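Local coordinates for protein coproheme decarboxylase (PDB 1VDH) that converts iron coproporphyrin III into heme b by two hydrogen peroxide-dependent oxidative decarboxylations, completing the coproporphyrin-dependent heme pathway, at residues L23-F26 with A27-F30; N148-Q152 with G153-W157. All coordinates share one frame; numbering follows the deposited sequence.

Interaction 1 of 2, residues L23-F26 with A27-F30; sequences LLDF and ARWF
The rings of Phe26 and Phe30, one helical turn apart, meet rim to rim: their planes differ by 16°, yet neither covers the other's face, and the closest approach is Phe26 CD2 to Phe30 CE1 at 3.4 Å. Over the centre of one Phe26 face sits Leu24 CD2, whereas Trp29 CD1 lies 3.6 Å above the middle of a Phe30 face. The edge of the Phe30 ring faces Phe26 O.

This is the N-terminal cap of helix 26-31 at the end of strand 10-24. Asp25, the N-cap residue and the centre of an inverse gamma turn, holds CG trans to its own nitrogen (chi1 -174°), which brings OD1 to Arg28 N at 3.2 Å. The amide approaches from above the carboxylate plane, 66° out of it. A water donates to Asp25 OD1 and accepts from Ala27 N at 2.8 Å, extending the cap to another amide of the first turn. An alanine here, lacking the carboxylate, would probably leave Arg28 N without its capping acceptor and the water with one hold fewer.

Asp25 OD2 lies against the aliphatic start of Arg28, 3.4 Å from CG, but the charged groups are not in salt-bridge contact; Arg28 NH1 instead bonds to Arg100 O. The Trp29 indole packs on helix 34-56 and meets the Phe98 and Tyr101 rings edge-to-face, with NE1 bonded to Leu247 O. Phe26 and Phe30 also pack on Ser94 and Arg95 of a neighbouring subunit. Regular helix bonding starts with Trp29 N to Asp25 O and Phe30 N to Phe26 O, both 2.9 Å.

Interaction 2 of 2, residues N148-Q152 with G153-W157; sequences NKRRQ and GQDNW
Lys149 lays its methylenes over one face of the Trp157 indole, with CD 3.6 Å from the centroid of the five-membered ring and 14° off its normal, a CH-pi contact. CB and CG lie beside Trp157 CD1; the bend at chi2 (-72°) turns CD over the five-membered ring, and an extended chi3 carries CE on above the ring fusion. The ammonium adds at most a weak cation-pi attraction, since NZ is 5.0 Å from the six-membered centroid; NZ also has a cation-pi partner in Trp198.

The contact belongs to a beta hairpin closed by a type II' turn from Gln152 to Asp155. Gln152 and Asp155 form its hydrogen-bonded pair, with Gln152 N to Asp155 O at 2.9 Å and Asp155 N to Gln152 O at 2.8 Å. Gly153 takes the first corner at positive phi (49°), where a side chain would press on the Gln152 carbonyl carbon. Arg151 and Asn156 follow as the non-hydrogen-bonded pair. Beyond them, Trp157 N donates to Arg150 O at 2.9 Å, and Asn156 CA makes a CA-H...O contact with the same oxygen.

Across the hairpin, Arg150 and Asp155 run side by side: OD1 meets the guanidinium edge near its plane in a salt bridge whose hydrogen bond, from NH2, is weak at 3.3 Å. Asp155 OD2 is held by a second salt bridge to Arg225, which helps fix the carboxylate. Lys149 is predicted to bind Fe-coproporphyrin III, and the indole it lies against probably helps place its chain near that site. Farther out, Tyr226 meets Trp157 edge-to-face and helix 162-177 packs on it. The hairpin also takes part in the pentamer interface, where Arg151 NH2 bonds to Gly227 O of a neighbouring subunit.

How the interactions relate
From the N terminus, strand 10-24 runs into interaction 1, where the chain leaves the sheet and starts helix 26-31. Much later, strand 141-152 reaches interaction 2 and folds back on itself through strand 155-156 before helix 162-177. Interaction 1 closes just the first turn of its helix, interaction 2 a two-residue beta turn, and the two are in series: they neither nest nor cross. Both strands belong to the same curled antiparallel sheet, but the contacts do not touch; their centres are 42 Å apart and their nearest atoms about 23 Å. Interaction 1 lies away from the annotated sites, whereas interaction 2 includes part of the predicted coproheme site; both also reach neighbouring subunits.

Interaction 1 of 2, residues L23-F26 with A27-F30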
ATOM      1  N   LEU A  23      11.825  -7.524  13.168  1.00  5.23           N
ATOM      2  CA  LEU A  23      10.816  -7.663  14.211  1.00  6.68           C
ATOM      3  C   LEU A  23      11.105  -8.951  14.967  1.00  7.33           C
ATOM      4  O   LEU A  23      11.461  -9.969  14.367  1.00  8.07           O
ATOM      5  CB  LEU A  23       9.414  -7.733  13.603  1.00  5.48           C
ATOM      6  CG  LEU A  23       8.804  -6.418  13.116  1.00  6.43           C
ATOM      7  CD1 LEU A  23       7.581  -6.728  12.273  1.00  7.65           C
ATOM      8  CD2 LEU A  23       8.432  -5.528  14.315  1.00  2.68           C
ATOM      9  N   LEU A  24      10.955  -8.907  16.284  1.00  7.86           N
ATOM     10  CA  LEU A  24      11.200 -10.078  17.110  1.00  7.52           C
ATOM     11  C   LEU A  24       9.922 -10.880  17.335  1.00  8.72           C
ATOM     12  O   LEU A  24       8.863 -10.320  17.622  1.00  9.80           O
ATOM     13  CB  LEU A  24      11.794  -9.657  18.458  1.00  8.10           C
ATOM     14  CG  LEU A  24      11.993 -10.761  19.505  1.00  7.67           C
ATOM     15  CD1 LEU A  24      13.093 -11.717  19.058  1.00  7.42           C
ATOM     16  CD2 LEU A  24      12.337 -10.138  20.851  1.00  7.03           C
ATOM     17  N   ASP A  25      10.006 -12.189  17.135  1.00 10.36           N
ATOM     18  CA  ASP A  25       8.858 -13.044  17.383  1.00 10.80           C
ATOM     19  C   ASP A  25       8.944 -13.328  18.886  1.00 10.53           C
ATOM     20  O   ASP A  25       9.557 -14.313  19.309  1.00  9.04           O
ATOM     21  CB  ASP A  25       8.960 -14.344  16.575  1.00 15.04           C
ATOM     22  CG  ASP A  25       7.702 -15.208  16.681  1.00 18.13           C
ATOM     23  OD1 ASP A  25       6.924 -15.051  17.648  1.00 19.44           O
ATOM     24  OD2 ASP A  25       7.495 -16.057  15.792  1.00 22.84           O
ATOM     25  N   PHE A  26       8.369 -12.426  19.680  1.00  9.60           N
ATOM     26  CA  PHE A  26       8.376 -12.537  21.141  1.00 10.63           C
ATOM     27  C   PHE A  26       7.882 -13.880  21.663  1.00 10.88           C
ATOM     28  O   PHE A  26       8.555 -14.516  22.472  1.00 11.52           O
ATOM     29  CB  PHE A  26       7.546 -11.412  21.776  1.00 10.70           C
ATOM     30  CG  PHE A  26       8.257 -10.091  21.843  1.00 11.39           C
ATOM     31  CD1 PHE A  26       8.336  -9.268  20.724  1.00 11.91           C
ATOM     32  CD2 PHE A  26       8.848  -9.667  23.029  1.00 11.07           C
ATOM     33  CE1 PHE A  26       8.997  -8.039  20.784  1.00 12.36           C
ATOM     34  CE2 PHE A  26       9.511  -8.442  23.103  1.00 12.88           C
ATOM     35  CZ  PHE A  26       9.588  -7.625  21.978  1.00 12.56           C
ATOM     36  N   ALA A  27       6.707 -14.300  21.201  1.00 11.90           N
ATOM     37  CA  ALA A  27       6.108 -15.561  21.619  1.00 13.59           C
ATOM     38  C   ALA A  27       7.044 -16.751  21.431  1.00 15.47           C
ATOM     39  O   ALA A  27       7.227 -17.550  22.351  1.00 15.19           O
ATOM     40  CB  ALA A  27       4.801 -15.797  20.870  1.00 15.09           C
ATOM     41  N   ARG A  28       7.638 -16.865  20.245  1.00 14.57           N
ATOM     42  CA  ARG A  28       8.551 -17.966  19.954  1.00 17.06           C
ATOM     43  C   ARG A  28       9.862 -17.887  20.723  1.00 16.06           C
ATOM     44  O   ARG A  28      10.348 -18.897  21.225  1.00 15.67           O
ATOM     45  CB  ARG A  28       8.847 -18.055  18.458  1.00 19.90           C
ATOM     46  CG  ARG A  28       7.830 -18.857  17.661  1.00 25.91           C
ATOM     47  CD  ARG A  28       8.503 -20.030  16.959  1.00 32.24           C
ATOM     48  NE  ARG A  28       9.561 -19.597  16.043  1.00 35.74           N
ATOM     49  CZ  ARG A  28      10.675 -20.283  15.797  1.00 37.94           C
ATOM     50  NH1 ARG A  28      11.570 -19.804  14.945  1.00 39.83           N
ATOM     51  NH2 ARG A  28      10.903 -21.441  16.405  1.00 38.66           N
ATOM     52  N   TRP A  29      10.431 -16.690  20.813  1.00 13.79           N
ATOM     53  CA  TRP A  29      11.692 -16.507  21.519  1.00 14.25           C
ATOM     54  C   TRP A  29      11.591 -16.792  23.015  1.00 15.96           C
ATOM     55  O   TRP A  29      12.371 -17.577  23.555  1.00 17.15           O
ATOM     56  CB  TRP A  29      12.234 -15.094  21.305  1.00 11.31           C
ATOM     57  CG  TRP A  29      13.456 -14.812  22.128  1.00 10.33           C
ATOM     58  CD1 TRP A  29      13.535 -14.018  23.237  1.00 10.55           C
ATOM     59  CD2 TRP A  29      14.772 -15.335  21.914  1.00  9.70           C
ATOM     60  NE1 TRP A  29      14.820 -14.015  23.729  1.00 10.70           N
ATOM     61  CE2 TRP A  29      15.601 -14.813  22.934  1.00  9.59           C
ATOM     62  CE3 TRP A  29      15.334 -16.193  20.957  1.00  9.38           C
ATOM     63  CZ2 TRP A  29      16.963 -15.118  23.023  1.00  9.60           C
ATOM     64  CZ3 TRP A  29      16.693 -16.496  21.046  1.00 10.84           C
ATOM     65  CH2 TRP A  29      17.488 -15.958  22.072  1.00  9.89           C
ATOM     66  N   PHE A  30      10.638 -16.146  23.680  1.00 17.53           N
ATOM     67  CA  PHE A  30      10.464 -16.316  25.119  1.00 19.62           C
ATOM     68  C   PHE A  30       9.876 -17.661  25.551  1.00 20.86           C
ATOM     69  O   PHE A  30       9.882 -17.987  26.739  1.00 21.21           O
ATOM     70  CB  PHE A  30       9.673 -15.137  25.701  1.00 19.18           C
ATOM     71  CG  PHE A  30      10.436 -13.835  25.681  1.00 18.67           C
ATOM     72  CD1 PHE A  30      10.283 -12.936  24.629  1.00 17.43           C
ATOM     73  CD2 PHE A  30      11.341 -13.526  26.696  1.00 19.27           C
ATOM     74  CE1 PHE A  30      11.022 -11.751  24.584  1.00 18.69           C
ATOM     75  CE2 PHE A  30      12.084 -12.345  26.661  1.00 18.83           C
ATOM     76  CZ  PHE A  30      11.925 -11.456  25.602  1.00 18.95           C
TER
HETATM   77  O   HOH W   1       5.097 -13.021  19.273  1.00 26.01           O

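Interaction 2 of 2, residues N148-Q152 with G153-W157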
ATOM      1  N   ASN A 148      13.360  12.253  -0.209  1.00  6.74           N
ATOM      2  CA  ASN A 148      13.621  12.653  -1.589  1.00  6.91           C
ATOM      3  C   ASN A 148      13.519  14.172  -1.626  1.00  8.79           C
ATOM      4  O   ASN A 148      13.005  14.796  -0.693  1.00  7.57           O
ATOM      5  CB  ASN A 148      12.522  12.162  -2.546  1.00  6.48           C
ATOM      6  CG  ASN A 148      12.400  10.661  -2.604  1.00  7.80           C
ATOM      7  OD1 ASN A 148      11.304  10.134  -2.789  1.00 11.91           O
ATOM      8  ND2 ASN A 148      13.517   9.965  -2.476  1.00  3.74           N
ATOM      9  N   LYS A 149      13.998  14.756  -2.721  1.00  7.33           N
ATOM     10  CA  LYS A 149      13.875  16.186  -2.941  1.00  8.27           C
ATOM     11  C   LYS A 149      12.751  16.251  -3.969  1.00  9.00           C
ATOM     12  O   LYS A 149      12.806  15.596  -5.019  1.00  6.52           O
ATOM     13  CB  LYS A 149      15.172  16.788  -3.485  1.00  9.19           C
ATOM     14  CG  LYS A 149      16.118  17.296  -2.395  1.00  8.89           C
ATOM     15  CD  LYS A 149      15.587  18.567  -1.741  1.00  9.50           C
ATOM     16  CE  LYS A 149      16.600  19.169  -0.761  1.00  9.64           C
ATOM     17  NZ  LYS A 149      16.860  18.297   0.418  1.00 10.80           N
ATOM     18  N   ARG A 150      11.703  16.986  -3.621  1.00  9.27           N
ATOM     19  CA  ARG A 150      10.519  17.116  -4.454  1.00 10.58           C
ATOM     20  C   ARG A 150      10.718  17.589  -5.893  1.00 11.33           C
ATOM     21  O   ARG A 150      11.561  18.444  -6.177  1.00  9.96           O
ATOM     22  CB  ARG A 150       9.499  18.007  -3.739  1.00 11.98           C
ATOM     23  CG  ARG A 150       8.171  18.167  -4.453  1.00 15.60           C
ATOM     24  CD  ARG A 150       7.240  19.078  -3.669  1.00 16.56           C
ATOM     25  NE  ARG A 150       6.775  18.469  -2.423  1.00 20.32           N
ATOM     26  CZ  ARG A 150       6.127  19.128  -1.466  1.00 21.41           C
ATOM     27  NH1 ARG A 150       5.725  18.489  -0.376  1.00 21.84           N
ATOM     28  NH2 ARG A 150       5.907  20.431  -1.587  1.00 20.68           N
ATOM     29  N   ARG A 151       9.935  16.990  -6.791  1.00  9.82           N
ATOM     30  CA  ARG A 151       9.926  17.310  -8.214  1.00 11.47           C
ATOM     31  C   ARG A 151       8.451  17.367  -8.609  1.00 13.50           C
ATOM     32  O   ARG A 151       7.977  16.548  -9.394  1.00 14.14           O
ATOM     33  CB  ARG A 151      10.644  16.221  -9.031  1.00 10.77           C
ATOM     34  CG  ARG A 151      12.153  16.131  -8.796  1.00  9.60           C
ATOM     35  CD  ARG A 151      12.778  14.980  -9.590  1.00 10.80           C
ATOM     36  NE  ARG A 151      12.178  13.690  -9.239  1.00 10.05           N
ATOM     37  CZ  ARG A 151      11.434  12.961 -10.066  1.00 10.16           C
ATOM     38  NH1 ARG A 151      10.923  11.808  -9.656  1.00 10.22           N
ATOM     39  NH2 ARG A 151      11.211  13.375 -11.307  1.00  8.23           N
ATOM     40  N   GLN A 152       7.716  18.304  -8.017  1.00 15.76           N
ATOM     41  CA  GLN A 152       6.287  18.436  -8.300  1.00 18.10           C
ATOM     42  C   GLN A 152       5.915  19.874  -8.643  1.00 18.49           C
ATOM     43  O   GLN A 152       6.132  20.786  -7.839  1.00 17.29           O
ATOM     44  CB  GLN A 152       5.453  17.984  -7.092  1.00 21.50           C
ATOM     45  CG  GLN A 152       5.724  16.565  -6.582  1.00 27.87           C
ATOM     46  CD  GLN A 152       5.330  15.469  -7.568  1.00 31.04           C
ATOM     47  OE1 GLN A 152       5.923  14.391  -7.575  1.00 34.00           O
ATOM     48  NE2 GLN A 152       4.321  15.738  -8.392  1.00 32.94           N
ATOM     49  N   GLY A 153       5.345  20.063  -9.832  1.00 17.28           N
ATOM     50  CA  GLY A 153       4.931  21.385 -10.275  1.00 17.55           C
ATOM     51  C   GLY A 153       5.977  22.472 -10.107  1.00 17.05           C
ATOM     52  O   GLY A 153       7.094  22.359 -10.617  1.00 17.25           O
ATOM     53  N   GLN A 154       5.610  23.515  -9.364  1.00 17.13           N
ATOM     54  CA  GLN A 154       6.487  24.658  -9.107  1.00 17.37           C
ATOM     55  C   GLN A 154       7.569  24.352  -8.072  1.00 15.81           C
ATOM     56  O   GLN A 154       8.503  25.133  -7.890  1.00 15.53           O
ATOM     57  CB  GLN A 154       5.661  25.865  -8.646  1.00 20.86           C
ATOM     58  CG  GLN A 154       4.565  26.294  -9.615  1.00 25.80           C
ATOM     59  CD  GLN A 154       5.110  26.833 -10.924  1.00 30.12           C
ATOM     60  OE1 GLN A 154       5.322  26.083 -11.880  1.00 32.34           O
ATOM     61  NE2 GLN A 154       5.331  28.143 -10.977  1.00 30.96           N
ATOM     62  N   ASP A 155       7.404  23.246  -7.353  1.00 13.51           N
ATOM     63  CA  ASP A 155       8.381  22.831  -6.355  1.00 11.85           C
ATOM     64  C   ASP A 155       9.227  21.711  -6.953  1.00 11.80           C
ATOM     65  O   ASP A 155       9.022  20.535  -6.647  1.00 10.18           O
ATOM     66  CB  ASP A 155       7.689  22.327  -5.083  1.00 13.18           C
ATOM     67  CG  ASP A 155       6.816  23.381  -4.421  1.00 14.42           C
ATOM     68  OD1 ASP A 155       5.896  22.988  -3.677  1.00 14.11           O
ATOM     69  OD2 ASP A 155       7.053  24.592  -4.622  1.00 11.93           O
ATOM     70  N   ASN A 156      10.131  22.073  -7.858  1.00 11.96           N
ATOM     71  CA  ASN A 156      10.999  21.090  -8.487  1.00 11.19           C
ATOM     72  C   ASN A 156      12.451  21.423  -8.174  1.00 11.46           C
ATOM     73  O   ASN A 156      13.077  22.256  -8.832  1.00  9.42           O
ATOM     74  CB  ASN A 156      10.765  21.024 -10.000  1.00 11.19           C
ATOM     75  CG  ASN A 156      11.361  19.767 -10.626  1.00 10.24           C
ATOM     76  OD1 ASN A 156      10.694  19.050 -11.370  1.00 10.88           O
ATOM     77  ND2 ASN A 156      12.614  19.488 -10.307  1.00  4.11           N
ATOM     78  N   TRP A 157      12.978  20.745  -7.161  1.00 10.37           N
ATOM     79  CA  TRP A 157      14.346  20.941  -6.704  1.00 11.60           C
ATOM     80  C   TRP A 157      15.400  20.751  -7.794  1.00 12.31           C
ATOM     81  O   TRP A 157      16.318  21.562  -7.936  1.00 11.09           O
ATOM     82  CB  TRP A 157      14.632  19.982  -5.544  1.00 10.86           C
ATOM     83  CG  TRP A 157      16.053  19.994  -5.067  1.00 10.73           C
ATOM     84  CD1 TRP A 157      17.032  19.097  -5.385  1.00  9.88           C
ATOM     85  CD2 TRP A 157      16.642  20.926  -4.155  1.00  8.37           C
ATOM     86  NE1 TRP A 157      18.192  19.409  -4.721  1.00  9.38           N
ATOM     87  CE2 TRP A 157      17.980  20.526  -3.957  1.00  9.46           C
ATOM     88  CE3 TRP A 157      16.167  22.058  -3.482  1.00 10.65           C
ATOM     89  CZ2 TRP A 157      18.853  21.217  -3.108  1.00  9.36           C
ATOM     90  CZ3 TRP A 157      17.035  22.747  -2.635  1.00 10.61           C
ATOM     91  CH2 TRP A 157      18.363  22.321  -2.457  1.00 10.85           C
TER